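Local coordinates for protein EpsJ (Vibrio vulnificus, PDB 2RET) that probably serves as a minor pseudopilin of the type 2 secretion system, pairing with the pseudopilin EpsI in the pseudopilus that helps move proteins out of the cell, at residues Y57-D60 / I66-A69. Residues are numbered along the deposited sequence; the frame is centred on the assembly and turned at random.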
loop_
_atom_site.group_PDB
_atom_site.type_symbol
_atom_site.label_atom_id
_atom_site.label_comp_id
_atom_site.label_asym_id
_atom_site.label_seq_id
_atom_site.Cartn_x
_atom_site.Cartn_y
_atom_site.Cartn_z
ATOM N N TYR B 57 -34.948 11.241 -10.694
ATOM C CA TYR B 57 -35.389 10.084 -11.464
ATOM C C TYR B 57 -34.250 9.130 -11.922
ATOM O O TYR B 57 -34.524 8.174 -12.637
ATOM C CB TYR B 57 -36.303 10.505 -12.626
ATOM C CG TYR B 57 -37.192 11.673 -12.261
ATOM C CD1 TYR B 57 -37.209 12.830 -13.039
ATOM C CD2 TYR B 57 -37.982 11.652 -11.114
ATOM C CE1 TYR B 57 -38.006 13.930 -12.696
ATOM C CE2 TYR B 57 -38.768 12.752 -10.760
ATOM C CZ TYR B 57 -38.772 13.885 -11.561
ATOM O OH TYR B 57 -39.531 14.977 -11.225
ATOM N N LEU B 58 -33.005 9.340 -11.463
ATOM C CA LEU B 58 -31.948 8.378 -11.751
ATOM C C LEU B 58 -32.347 7.010 -11.205
ATOM O O LEU B 58 -32.924 6.893 -10.103
ATOM C CB LEU B 58 -30.607 8.765 -11.113
ATOM C CG LEU B 58 -29.396 8.129 -11.839
ATOM C CD1 LEU B 58 -29.092 8.997 -13.133
ATOM C CD2 LEU B 58 -28.163 7.965 -10.948
ATOM N N LEU B 59 -32.034 5.985 -11.991
ATOM C CA LEU B 59 -32.366 4.601 -11.680
ATOM C C LEU B 59 -33.865 4.420 -11.424
ATOM O O LEU B 59 -34.254 3.560 -10.652
ATOM C CB LEU B 59 -31.553 4.110 -10.471
ATOM C CG LEU B 59 -30.019 4.327 -10.481
ATOM C CD1 LEU B 59 -29.432 3.878 -9.165
ATOM C CD2 LEU B 59 -29.324 3.616 -11.659
ATOM N N ASP B 60 -34.695 5.253 -12.053
ATOM C CA ASP B 60 -36.144 5.162 -11.898
ATOM C C ASP B 60 -36.622 5.564 -10.494
ATOM O O ASP B 60 -37.726 5.239 -10.107
ATOM C CB ASP B 60 -36.620 3.736 -12.244
ATOM C CG ASP B 60 -38.121 3.634 -12.432
ATOM O OD1 ASP B 60 -38.755 4.656 -12.776
ATOM O OD2 ASP B 60 -38.674 2.528 -12.226
ATOM N N ILE B 66 -28.769 8.386 -6.840
ATOM C CA ILE B 66 -27.295 8.512 -6.867
ATOM C C ILE B 66 -26.700 7.188 -7.353
ATOM O O ILE B 66 -27.259 6.109 -7.131
ATOM C CB ILE B 66 -26.695 8.999 -5.473
ATOM C CG1 ILE B 66 -25.246 9.461 -5.600
ATOM C CG2 ILE B 66 -26.810 7.959 -4.391
ATOM C CD1 ILE B 66 -24.745 10.277 -4.412
HETATM N N MSE B 67 -25.584 7.284 -8.078
HETATM C CA MSE B 67 -24.876 6.114 -8.545
HETATM C C MSE B 67 -23.410 6.415 -8.598
HETATM O O MSE B 67 -23.013 7.488 -9.051
HETATM C CB MSE B 67 -25.377 5.646 -9.922
HETATM C CG MSE B 67 -24.841 4.232 -10.303
HETATM SE SE MSE B 67 -25.397 3.617 -12.079
HETATM C CE MSE B 67 -24.483 4.901 -13.265
ATOM N N PHE B 68 -22.618 5.424 -8.185
ATOM C CA PHE B 68 -21.164 5.535 -8.131
ATOM C C PHE B 68 -20.446 4.162 -8.112
ATOM O O PHE B 68 -21.038 3.123 -7.794
ATOM C CB PHE B 68 -20.738 6.410 -6.923
ATOM C CG PHE B 68 -21.284 5.942 -5.581
ATOM C CD1 PHE B 68 -22.457 6.490 -5.056
ATOM C CD2 PHE B 68 -20.608 4.984 -4.825
ATOM C CE1 PHE B 68 -22.954 6.079 -3.822
ATOM C CE2 PHE B 68 -21.087 4.568 -3.592
ATOM C CZ PHE B 68 -22.251 5.098 -3.084
ATOM N N ALA B 69 -19.159 4.174 -8.461
ATOM C CA ALA B 69 -18.283 2.985 -8.332
ATOM C C ALA B 69 -17.823 2.869 -6.894
ATOM O O ALA B 69 -17.645 3.854 -6.227
ATOM C CB ALA B 69 -17.094 3.108 -9.294
#
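L58 and L59, neighbours in the beta-hairpin connection between the adjacent antiparallel strands 49-56 and 64-74 of the six-stranded sheet, lay their branched ends against the start of segment 66-69, and M67 receives both. The contact is mainly one of apolar side chains. The methyl CD2 of L58 meets CB of M67 at 3.8 Å, close to the strand backbone, whereas CD2 of L59 touches the SE atom of the selenomethionine farther out, at 3.9 Å. Each leucine crosses M67 at about a right angle and therefore touches it through a terminal methyl rather than lying along its chain. M67 suits this place because its long chain offers one leucine its base and the other its chalcogen; extended chi1 (-168°) and chi2 (-178°) carry SE out from the strand to L59.

A second group of contacts involves methyls and the strand backbone. CD2 of L58 also lies 4.0 Å from the carbonyl carbon of I66, and CD1 of L59 rests 3.7 Å from the carbonyl O of the same residue, both van der Waals contacts. Leucine's fork thus gives L59 one methyl for this oxygen and another for SE. The CB of I66 points away from the loop and its side chain touches W54 and Y90, leaving its carbonyl group to meet the leucines.

No hydrogen bond joins the two segments; the polar bonds lie around them. Within the loop, D60 N donates to Y57 O (3.0 Å), closing a beta turn with L58 and L59 at its central positions, both CB atoms pointing toward the strand. R91 binds the carbonyl O of L59, and W102 of strand 96-102 packs on both L59 and M67. The loop is thus folded over one face of the antiparallel sheet, and across this contact dispersion and the burial of apolar surface, rather than directional bonds, hold it there.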